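Local atomic coordinates of oxidoreductase (Bordetella pertussis, PDB entry 3Q2K), a protein that binds NADH and a UDP-linked N-acetylglucosamine uronic acid and probably oxidises this sugar on the way to a diacetamido mannuronic acid. Residues Ile31-Val36 with Asp54-Val59; Gly203-Gln208 with Ala354-Ala359; Glu240-Ala245 with Asn258-Thr263. All coordinates share one frame; numbering follows the deposited sequence.

Contact 1: Ile31-Val36 with Asp54-Val59; sequences IRFGLV and DRAELV
Ile31 and Phe33 use both their N-H and their C=O toward Arg55, Glu57 and Val59, which makes this the first parallel strand pair of the Rossmann fold: the opening beta-alpha-beta unit, with helix 42-50 as the crossover. The backbone bonds start with Ile31 N to Arg55 O at 2.7 Å and continue with Glu57 N to Ile31 O. Phe33 N then reaches Glu57 O, nearly straight at 173°, and Val59 N closes the set on Phe33 O at 3.2 Å. The short segments are turned 41° against each other, in keeping with the twist of such sheets.

On the face carrying Ile31, Ala56, Phe33 and Leu58, the methyl of Ala56 meets the Phe33 ring at its edge, in the ring plane, with CB 3.5 Å from CE2. Ile31 CG2 lies over one face of the same ring. Leu58 CD1 leans across to Leu35 CB at 3.8 Å.

On the other face Arg32 runs alongside Glu57 without a salt bridge, Arg32 NH1 staying 5.2 Å from Glu57 OE1. The Arg32 chain bends at chi2 (97°), about the bond that ends at CG, and Arg32 CG rests 3.5 Å from Val59 CG2.

Helix 42-50 backs the Phe33 face through Ile46 and Ile49, while Tyr325 of helix 321-333 meets Phe33 edge-to-face. The guanidinium of Arg55 turns away to a salt bridge, NH1 to Asp326 OD1.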
loop_
_atom_site.group_PDB
_atom_site.type_symbol
_atom_site.label_atom_id
_atom_site.label_comp_id
_atom_site.label_asym_id
_atom_site.label_seq_id
_atom_site.Cartn_x
_atom_site.Cartn_y
_atom_site.Cartn_z
ATOM N N ILE C 31 -9.030 50.577 -21.445
ATOM C CA ILE C 31 -9.243 49.140 -21.577
ATOM C C ILE C 31 -10.744 48.858 -21.612
ATOM O O ILE C 31 -11.471 49.304 -20.724
ATOM C CB ILE C 31 -8.663 48.392 -20.354
ATOM C CG1 ILE C 31 -7.139 48.525 -20.313
ATOM C CG2 ILE C 31 -8.976 46.895 -20.421
ATOM C CD1 ILE C 31 -6.468 47.718 -21.410
ATOM N N ARG C 32 -11.183 48.053 -22.578
ATOM C CA ARG C 32 -12.550 47.541 -22.598
ATOM C C ARG C 32 -12.745 46.160 -21.962
ATOM O O ARG C 32 -12.342 45.135 -22.518
ATOM C CB ARG C 32 -13.064 47.456 -24.036
ATOM C CG ARG C 32 -13.770 48.694 -24.574
ATOM C CD ARG C 32 -12.895 49.619 -25.410
ATOM N NE ARG C 32 -12.547 49.078 -26.721
ATOM C CZ ARG C 32 -12.313 49.809 -27.808
ATOM N NH1 ARG C 32 -12.410 51.131 -27.780
ATOM N NH2 ARG C 32 -11.995 49.224 -28.954
ATOM N N PHE C 33 -13.415 46.130 -20.814
ATOM C CA PHE C 33 -13.720 44.914 -20.063
ATOM C C PHE C 33 -15.131 44.393 -20.304
ATOM O O PHE C 33 -16.076 45.171 -20.410
ATOM C CB PHE C 33 -13.708 45.168 -18.557
ATOM C CG PHE C 33 -12.341 45.191 -17.944
ATOM C CD1 PHE C 33 -11.658 44.017 -17.699
ATOM C CD2 PHE C 33 -11.767 46.391 -17.576
ATOM C CE1 PHE C 33 -10.419 44.050 -17.100
ATOM C CE2 PHE C 33 -10.526 46.431 -16.985
ATOM C CZ PHE C 33 -9.851 45.258 -16.752
ATOM N N GLY C 34 -15.275 43.073 -20.289
ATOM C CA GLY C 34 -16.590 42.447 -20.330
ATOM C C GLY C 34 -16.742 41.598 -19.087
ATOM O O GLY C 34 -15.790 40.935 -18.677
ATOM N N LEU C 35 -17.926 41.643 -18.486
ATOM C CA LEU C 35 -18.228 40.839 -17.309
ATOM C C LEU C 35 -19.188 39.700 -17.640
ATOM O O LEU C 35 -20.243 39.908 -18.241
ATOM C CB LEU C 35 -18.805 41.730 -16.209
ATOM C CG LEU C 35 -19.215 41.013 -14.920
ATOM C CD1 LEU C 35 -17.992 40.402 -14.278
ATOM C CD2 LEU C 35 -19.854 41.983 -13.931
ATOM N N VAL C 36 -18.790 38.484 -17.277
ATOM C CA VAL C 36 -19.599 37.287 -17.516
ATOM C C VAL C 36 -20.054 36.728 -16.169
ATOM O O VAL C 36 -19.244 36.248 -15.372
ATOM C CB VAL C 36 -18.756 36.224 -18.233
ATOM C CG1 VAL C 36 -19.587 34.996 -18.594
ATOM C CG2 VAL C 36 -18.078 36.852 -19.443
ATOM N N ASP C 54 -10.849 56.019 -15.578
ATOM C CA ASP C 54 -9.920 56.690 -16.483
ATOM C C ASP C 54 -9.055 55.747 -17.317
ATOM O O ASP C 54 -8.621 56.074 -18.423
ATOM C CB ASP C 54 -9.045 57.668 -15.695
ATOM C CG ASP C 54 -9.252 57.544 -14.201
ATOM O OD1 ASP C 54 -8.507 58.215 -13.456
ATOM O OD2 ASP C 54 -10.162 56.786 -13.799
ATOM N N ARG C 55 -8.811 54.547 -16.801
ATOM C CA ARG C 55 -8.003 53.606 -17.566
ATOM C C ARG C 55 -8.808 52.451 -18.155
ATOM O O ARG C 55 -8.386 51.743 -19.072
ATOM C CB ARG C 55 -6.795 53.173 -16.736
ATOM C CG ARG C 55 -5.913 54.377 -16.429
ATOM C CD ARG C 55 -4.633 53.989 -15.715
ATOM N NE ARG C 55 -5.015 53.270 -14.507
ATOM C CZ ARG C 55 -4.255 52.347 -13.931
ATOM N NH1 ARG C 55 -4.700 51.721 -12.850
ATOM N NH2 ARG C 55 -3.073 52.056 -14.455
ATOM N N ALA C 56 -10.025 52.292 -17.652
ATOM C CA ALA C 56 -10.794 51.126 -18.049
ATOM C C ALA C 56 -12.263 51.514 -18.048
ATOM O O ALA C 56 -12.704 52.415 -17.330
ATOM C CB ALA C 56 -10.554 49.979 -17.072
ATOM N N GLU C 57 -13.007 50.772 -18.859
ATOM C CA GLU C 57 -14.454 50.849 -18.757
ATOM C C GLU C 57 -15.096 49.505 -19.066
ATOM O O GLU C 57 -14.552 48.718 -19.845
ATOM C CB GLU C 57 -14.982 51.838 -19.797
ATOM C CG GLU C 57 -14.337 51.732 -21.176
ATOM C CD GLU C 57 -14.900 52.725 -22.182
ATOM O OE1 GLU C 57 -14.907 52.414 -23.395
ATOM O OE2 GLU C 57 -15.347 53.806 -21.737
ATOM N N LEU C 58 -16.281 49.345 -18.482
ATOM C CA LEU C 58 -17.136 48.174 -18.619
ATOM C C LEU C 58 -18.134 48.422 -19.745
ATOM O O LEU C 58 -18.941 49.345 -19.681
ATOM C CB LEU C 58 -17.821 47.877 -17.277
ATOM C CG LEU C 58 -18.788 46.713 -17.051
ATOM C CD1 LEU C 58 -18.080 45.377 -17.195
ATOM C CD2 LEU C 58 -19.455 46.844 -15.688
ATOM N N VAL C 59 -18.134 47.570 -20.763
ATOM C CA VAL C 59 -18.853 47.911 -21.980
ATOM C C VAL C 59 -19.938 46.873 -22.206
ATOM O O VAL C 59 -20.915 47.110 -22.925
ATOM C CB VAL C 59 -17.894 47.891 -23.187
ATOM C CG1 VAL C 59 -18.674 47.926 -24.496
ATOM C CG2 VAL C 59 -16.919 49.064 -23.105
#

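Contact 2: Gly203-Gln208 with Ala354-Ala359; sequences GAFMNQ and AIYRSA. With HP7 ((2S,3S,4R,5R,6R)-5-acetamido-6-[[[(2R,3S,4R,5R)-5-(2,4-dioxopyrimidin-1-yl)-3,4-dihydroxy-oxolan-2-yl]methoxy-hydroxy-phosphoryl]oxy-hydroxy-phosphoryl]oxy-3,4-dihydroxy-oxane-2-carboxylic acid), chain V.
Ile355 and Tyr356, on helix 342-361, meet the loop 203-208 in a buried contact behind the sugar pocket in the C-terminal alpha/beta domain. Ile355 comes first, its side chain crossing that of Phe205 at about a right angle. Its CG2 branch sits over the centre of one face of the Phe205 ring, 4.3 Å above the plane, while CD1 reaches Phe205 CD1 at 4.1 Å.

Tyr356 follows. With CG anti to its own carbonyl carbon (chi1 -82°), the phenol extends from the helix into the turn and places its hydroxyl among backbone amides. Gly203 N donates to Tyr356 OH at 2.9 Å, and Met206 N donates to the same Tyr356 OH at 3.2 Å with a more bent angle of 146°. Glu240 OE2 is a third partner, so this hydroxyl oxygen is held by two amides and a carboxylate, which also receives Phe205 N. Along the ring, Phe205 CB packs on CE1, and Met206 CE lies 3.8 Å from Tyr356 CE2. The Met206 sulfur makes an oblique Met-aromatic contact with the same ring.

The turn's next two residues address the ligand. O4' on the sugar ring of the UDP-sugar HP7 donates to Asn207 OD1 at 2.7 Å, and Gln208 NE2 donates to the carboxylate oxygen O'P of HP7 at 3.2 Å. Asp201 OD1 holds Asn207 ND2 and so helps to orient this amide.

Beyond the tyrosine, Ser358 OG bonds to Ala228 N and Val363 O. Ile355 touches Ala228 and Ala359 touches Thr230 of strand 223-231, while Ala354, Arg357 and Ser358 touch Ile365 of strand 365-366. Phe205 packs on Ile257 and Val259 of strand 254-260.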
loop_
_atom_site.group_PDB
_atom_site.type_symbol
_atom_site.label_atom_id
_atom_site.label_comp_id
_atom_site.label_asym_id
_atom_site.label_seq_id
_atom_site.Cartn_x
_atom_site.Cartn_y
_atom_site.Cartn_z
ATOM N N GLY C 203 -15.807 22.363 -1.981
ATOM C CA GLY C 203 -16.307 22.576 -0.625
ATOM C C GLY C 203 -15.589 23.713 0.077
ATOM O O GLY C 203 -14.986 24.561 -0.586
ATOM N N ALA C 204 -15.565 23.691 1.406
ATOM C CA ALA C 204 -14.892 24.762 2.134
ATOM C C ALA C 204 -13.499 25.158 1.634
ATOM O O ALA C 204 -13.050 26.300 1.796
ATOM C CB ALA C 204 -14.740 24.342 3.580
ATOM N N PHE C 205 -12.732 24.166 1.190
ATOM C CA PHE C 205 -11.329 24.396 0.839
ATOM C C PHE C 205 -11.258 25.124 -0.495
ATOM O O PHE C 205 -10.584 26.149 -0.603
ATOM C CB PHE C 205 -10.480 23.118 0.740
ATOM C CG PHE C 205 -9.943 22.656 2.064
ATOM C CD1 PHE C 205 -8.699 23.068 2.506
ATOM C CD2 PHE C 205 -10.694 21.825 2.885
ATOM C CE1 PHE C 205 -8.200 22.616 3.714
ATOM C CE2 PHE C 205 -10.211 21.401 4.106
ATOM C CZ PHE C 205 -8.955 21.782 4.520
ATOM N N MET C 206 -11.975 24.590 -1.480
ATOM C CA MET C 206 -11.876 25.068 -2.851
ATOM C C MET C 206 -12.574 26.410 -3.046
ATOM O O MET C 206 -12.081 27.278 -3.760
ATOM C CB MET C 206 -12.475 24.056 -3.826
ATOM C CG MET C 206 -12.330 24.442 -5.291
ATOM S SD MET C 206 -12.764 22.976 -6.246
ATOM C CE MET C 206 -11.174 22.159 -6.282
ATOM N N ASN C 207 -13.704 26.617 -2.375
ATOM C CA ASN C 207 -14.380 27.902 -2.487
ATOM C C ASN C 207 -13.797 28.915 -1.501
ATOM O O ASN C 207 -12.954 29.720 -1.894
ATOM C CB ASN C 207 -15.901 27.753 -2.388
ATOM C CG ASN C 207 -16.598 29.051 -2.665
ATOM O OD1 ASN C 207 -16.058 30.071 -2.245
ATOM N ND2 ASN C 207 -17.715 29.031 -3.392
ATOM N N GLN C 208 -14.133 28.833 -0.217
ATOM C CA GLN C 208 -13.796 29.912 0.718
ATOM C C GLN C 208 -12.346 30.008 1.170
ATOM O O GLN C 208 -11.846 31.117 1.355
ATOM C CB GLN C 208 -14.650 29.871 1.994
ATOM C CG GLN C 208 -16.095 30.247 1.768
ATOM C CD GLN C 208 -16.935 29.065 1.328
ATOM O OE1 GLN C 208 -16.480 27.923 1.350
ATOM N NE2 GLN C 208 -18.186 29.328 0.975
ATOM N N ALA C 354 -4.495 18.123 -4.420
ATOM C CA ALA C 354 -3.768 17.186 -3.564
ATOM C C ALA C 354 -4.532 16.950 -2.258
ATOM O O ALA C 354 -4.744 15.816 -1.806
ATOM C CB ALA C 354 -2.342 17.729 -3.289
ATOM N N ILE C 355 -4.970 18.046 -1.643
ATOM C CA ILE C 355 -5.842 17.923 -0.472
ATOM C C ILE C 355 -7.127 17.126 -0.716
ATOM O O ILE C 355 -7.467 16.278 0.104
ATOM C CB ILE C 355 -6.242 19.291 0.050
ATOM C CG1 ILE C 355 -5.018 19.916 0.725
ATOM C CG2 ILE C 355 -7.451 19.168 0.990
ATOM C CD1 ILE C 355 -5.317 21.358 0.990
ATOM N N TYR C 356 -7.815 17.314 -1.838
ATOM C CA TYR C 356 -9.044 16.563 -2.114
ATOM C C TYR C 356 -8.745 15.111 -2.458
ATOM O O TYR C 356 -9.518 14.242 -2.065
ATOM C CB TYR C 356 -9.862 17.174 -3.258
ATOM C CG TYR C 356 -10.738 18.331 -2.834
ATOM C CD1 TYR C 356 -10.699 18.793 -1.520
ATOM C CD2 TYR C 356 -11.533 19.020 -3.746
ATOM C CE1 TYR C 356 -11.475 19.881 -1.113
ATOM C CE2 TYR C 356 -12.305 20.114 -3.349
ATOM C CZ TYR C 356 -12.287 20.531 -2.024
ATOM O OH TYR C 356 -13.072 21.572 -1.563
ATOM N N ARG C 357 -7.658 14.829 -3.171
ATOM C CA ARG C 357 -7.320 13.426 -3.396
ATOM C C ARG C 357 -6.873 12.750 -2.107
ATOM O O ARG C 357 -7.153 11.563 -1.934
ATOM C CB ARG C 357 -6.186 13.226 -4.413
ATOM C CG ARG C 357 -6.504 13.669 -5.830
ATOM C CD ARG C 357 -5.389 13.383 -6.820
ATOM N NE ARG C 357 -5.800 13.899 -8.126
ATOM C CZ ARG C 357 -4.940 14.155 -9.104
ATOM N NH1 ARG C 357 -3.659 13.907 -8.860
ATOM N NH2 ARG C 357 -5.335 14.653 -10.267
ATOM N N SER C 358 -6.146 13.467 -1.254
ATOM C CA SER C 358 -5.722 12.842 -0.001
ATOM C C SER C 358 -6.904 12.503 0.899
ATOM O O SER C 358 -6.893 11.494 1.597
ATOM C CB SER C 358 -4.810 13.743 0.838
ATOM O OG SER C 358 -4.569 13.171 2.122
ATOM N N ALA C 359 -7.863 13.416 0.986
ATOM C CA ALA C 359 -9.033 13.182 1.836
ATOM C C ALA C 359 -9.793 12.006 1.260
ATOM O O ALA C 359 -10.300 11.165 1.997
ATOM C CB ALA C 359 -9.972 14.389 1.825
HETATM N N1 HP7 V . -21.715 34.675 6.221
HETATM C C2 HP7 V . -22.354 34.290 7.336
HETATM O O2 HP7 V . -23.410 33.629 7.383
HETATM N N3 HP7 V . -21.843 34.615 8.534
HETATM C C4 HP7 V . -20.692 35.317 8.599
HETATM O O4 HP7 V . -20.268 35.531 9.755
HETATM C C5 HP7 V . -20.013 35.724 7.452
HETATM C C6 HP7 V . -20.572 35.379 6.222
HETATM P PA HP7 V . -19.184 37.427 2.669
HETATM P PB HP7 V . -17.270 37.667 0.557
HETATM O "O'P" HP7 V . -18.757 32.465 0.633
HETATM O "O'Q" HP7 V . -19.204 32.660 -1.433
HETATM C "C1'" HP7 V . -15.890 35.439 0.546
HETATM O O1A HP7 V . -18.345 37.867 3.849
HETATM O O1B HP7 V . -16.284 38.509 1.332
HETATM C C1C HP7 V . -22.314 34.292 4.944
HETATM C "C2'" HP7 V . -14.623 34.956 -0.164
HETATM N "N2'" HP7 V . -13.665 35.995 -0.514
HETATM O O2A HP7 V . -20.260 38.293 2.057
HETATM O O2B HP7 V . -18.204 38.227 -0.483
HETATM C C2C HP7 V . -23.214 35.412 4.442
HETATM O O2C HP7 V . -24.309 34.790 3.769
HETATM C "C3'" HP7 V . -15.027 34.332 -1.494
HETATM O "O3'" HP7 V . -13.931 33.832 -2.284
HETATM O O3A HP7 V . -18.178 36.810 1.572
HETATM O O3B HP7 V . -16.401 36.539 -0.210
HETATM C C3C HP7 V . -22.384 35.938 3.287
HETATM O O3C HP7 V . -23.285 36.530 2.354
HETATM C "C4'" HP7 V . -16.106 33.293 -1.197
HETATM O "O4'" HP7 V . -16.465 32.729 -2.464
HETATM C C4C HP7 V . -21.715 34.692 2.721
HETATM O O4C HP7 V . -21.309 34.088 3.947
HETATM C "C5'" HP7 V . -17.349 33.961 -0.614
HETATM O "O5'" HP7 V . -16.950 34.477 0.651
HETATM C C5C HP7 V . -20.429 35.165 2.056
HETATM O O5C HP7 V . -19.844 36.010 3.047
HETATM C "C6'" HP7 V . -18.481 32.983 -0.466
HETATM C "C7'" HP7 V . -12.753 36.427 0.351
HETATM O "O7'" HP7 V . -12.675 35.838 1.425
HETATM C "C8'" HP7 V . -11.855 37.586 0.020
#

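Contact 3: Glu240-Ala245 with Asn258-Thr263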
loop_
_atom_site.group_PDB
_atom_site.type_symbol
_atom_site.label_atom_id
_atom_site.label_comp_id
_atom_site.label_asym_id
_atom_site.label_seq_id
_atom_site.Cartn_x
_atom_site.Cartn_y
_atom_site.Cartn_z
ATOM N N GLU C 240 -17.003 19.084 1.090
ATOM C CA GLU C 240 -16.760 19.064 2.531
ATOM C C GLU C 240 -17.117 20.437 3.098
ATOM O O GLU C 240 -16.974 21.412 2.365
ATOM C CB GLU C 240 -15.291 18.759 2.825
ATOM C CG GLU C 240 -14.422 20.010 2.748
ATOM C CD GLU C 240 -14.070 20.395 1.321
ATOM O OE1 GLU C 240 -14.411 19.628 0.399
ATOM O OE2 GLU C 240 -13.445 21.450 1.073
ATOM N N ASP C 241 -17.593 20.522 4.340
ATOM C CA ASP C 241 -17.802 21.800 5.016
ATOM C C ASP C 241 -16.745 21.990 6.090
ATOM O O ASP C 241 -16.651 23.075 6.658
ATOM C CB ASP C 241 -19.193 21.938 5.658
ATOM C CG ASP C 241 -19.538 20.832 6.636
ATOM O OD1 ASP C 241 -18.659 20.215 7.274
ATOM O OD2 ASP C 241 -20.750 20.589 6.806
ATOM N N THR C 242 -15.964 20.947 6.361
ATOM C CA THR C 242 -14.970 21.023 7.417
ATOM C C THR C 242 -13.791 20.152 7.013
ATOM O O THR C 242 -13.976 19.053 6.479
ATOM C CB THR C 242 -15.628 20.355 8.637
ATOM O OG1 THR C 242 -16.799 21.104 8.981
ATOM C CG2 THR C 242 -14.659 20.257 9.791
ATOM N N GLY C 243 -12.585 20.625 7.301
ATOM C CA GLY C 243 -11.420 19.775 7.129
ATOM C C GLY C 243 -10.128 20.323 7.691
ATOM O O GLY C 243 -10.039 21.447 8.190
ATOM N N VAL C 244 -9.127 19.457 7.615
ATOM C CA VAL C 244 -7.768 19.770 8.061
ATOM C C VAL C 244 -6.773 19.149 7.075
ATOM O O VAL C 244 -6.985 18.021 6.622
ATOM C CB VAL C 244 -7.544 19.247 9.507
ATOM C CG1 VAL C 244 -7.598 17.733 9.600
ATOM C CG2 VAL C 244 -6.156 19.619 9.994
ATOM N N ALA C 245 -5.690 19.857 6.765
ATOM C CA ALA C 245 -4.560 19.306 6.021
ATOM C C ALA C 245 -3.263 19.456 6.795
ATOM O O ALA C 245 -3.016 20.556 7.304
ATOM C CB ALA C 245 -4.396 19.972 4.655
ATOM N N ASN C 258 -6.436 24.606 8.814
ATOM C CA ASN C 258 -7.625 24.151 9.522
ATOM C C ASN C 258 -8.860 24.937 9.102
ATOM O O ASN C 258 -8.955 26.151 9.248
ATOM C CB ASN C 258 -7.374 24.200 11.031
ATOM C CG ASN C 258 -6.029 23.586 11.405
ATOM O OD1 ASN C 258 -5.912 22.367 11.454
ATOM N ND2 ASN C 258 -4.998 24.392 11.643
ATOM N N VAL C 259 -9.842 24.236 8.551
ATOM C CA VAL C 259 -10.927 24.924 7.859
ATOM C C VAL C 259 -12.292 24.391 8.277
ATOM O O VAL C 259 -12.464 23.172 8.297
ATOM C CB VAL C 259 -10.770 24.719 6.340
ATOM C CG1 VAL C 259 -11.927 25.320 5.567
ATOM C CG2 VAL C 259 -9.471 25.373 5.863
ATOM N N THR C 260 -13.230 25.270 8.624
ATOM C CA THR C 260 -14.636 24.899 8.754
ATOM C C THR C 260 -15.565 26.071 8.465
ATOM O O THR C 260 -15.267 27.235 8.721
ATOM C CB THR C 260 -15.011 24.302 10.124
ATOM O OG1 THR C 260 -16.349 23.791 10.042
ATOM C CG2 THR C 260 -14.936 25.354 11.213
ATOM N N MET C 261 -16.672 25.739 7.820
ATOM C CA MET C 261 -17.708 26.728 7.547
ATOM C C MET C 261 -18.809 26.601 8.598
ATOM O O MET C 261 -19.891 27.166 8.466
ATOM C CB MET C 261 -18.300 26.520 6.153
ATOM C CG MET C 261 -17.387 26.879 4.954
ATOM S SD MET C 261 -16.600 28.500 5.146
ATOM C CE MET C 261 -14.867 28.077 5.325
ATOM N N LEU C 262 -18.559 25.857 9.668
ATOM C CA LEU C 262 -19.608 25.592 10.641
ATOM C C LEU C 262 -19.431 26.372 11.942
ATOM O O LEU C 262 -20.025 26.033 12.963
ATOM C CB LEU C 262 -19.671 24.090 10.912
ATOM C CG LEU C 262 -19.776 23.226 9.656
ATOM C CD1 LEU C 262 -19.840 21.791 10.151
ATOM C CD2 LEU C 262 -20.965 23.533 8.749
ATOM N N THR C 263 -18.644 27.443 11.935
ATOM C CA THR C 263 -18.254 28.070 13.191
ATOM C C THR C 263 -19.522 28.689 13.775
ATOM O O THR C 263 -20.274 29.372 13.072
ATOM C CB THR C 263 -17.191 29.180 12.983
ATOM O OG1 THR C 263 -16.120 28.691 12.165
ATOM C CG2 THR C 263 -16.574 29.595 14.298
#
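Thr242 and Thr260 face each other as a non-hydrogen-bonded pair at the open end of an antiparallel hairpin, strands 242-249 and 254-260, with Thr242 OG1 2.9 Å from Thr260 OG1. Thr242 CB sits 3.8 Å from Thr260 OG1. The CG2 branch, anti to the backbone N, lies near Thr260 OG1 and Val259 O. At the other branch, OG1 donates to Asp241 OD1, approaching from above the carboxylate plane, and touches Leu262 CD1 at 3.3 Å. The two threonine side chains run side by side, pointing the same way.

Thr260 OG1 also accepts the N-H of Leu262, an ST turn that bends the chain as the strand ends. Beyond the turn, the two Leu262 methyls lie against the Asp241 carboxylate oxygens, the side chains crossing at about a right angle: CD1 is 3.5 Å from Asp241 OD1, and CD2 meets OD2. This carboxylate is not left with apolar neighbours alone, since the amides of Leu233, Ala234 and Arg235 all bond to it.

Backbone bonds fix the register. Gly243 N reaches Val259 O at 2.7 Å and Val259 N returns to Gly243 O, while Met261 N meets Asp241 O at 165°. Further along, Val244 CG2 lies close to Asn258 OD1, at 3.1 Å, and the hydrogen-bonding partner of this oxygen is Ser256 OG of the second subunit.

Asp241 and Thr242 together face Ala231 in a classic beta bulge against strand 223-231. On the other side of the hairpin, strand 254-260 borders strand 173-181, where Asn258 ND2 bonds to Asn179. The face bearing Thr242, Val244 and Asn258 packs on the second subunit, whereas Val259 turns to Ala204 and Phe205.

Contact 1 comes first along the chain and belongs to the six-stranded parallel sheet of the NAD-binding domain; contacts 2 and 3 lie in the C-terminal alpha/beta domain, on the opposite side of the chain's centre. The centre of contact 1 is about 33 Å from that of contact 2 and 37 Å from that of contact 3. Contact 3 is nested inside the loop closed by contact 2, and their centres are about 10 Å apart. Glu240 OE2 of contact 3 joins them by bonding to Tyr356 OH and Phe205 N, and Ala204 packs on Val259. The cofactor touches Val36 ending strand 31-36, whereas Asn207 and Gln208 bind the UDP-sugar, so both domains contribute to the ligand sites.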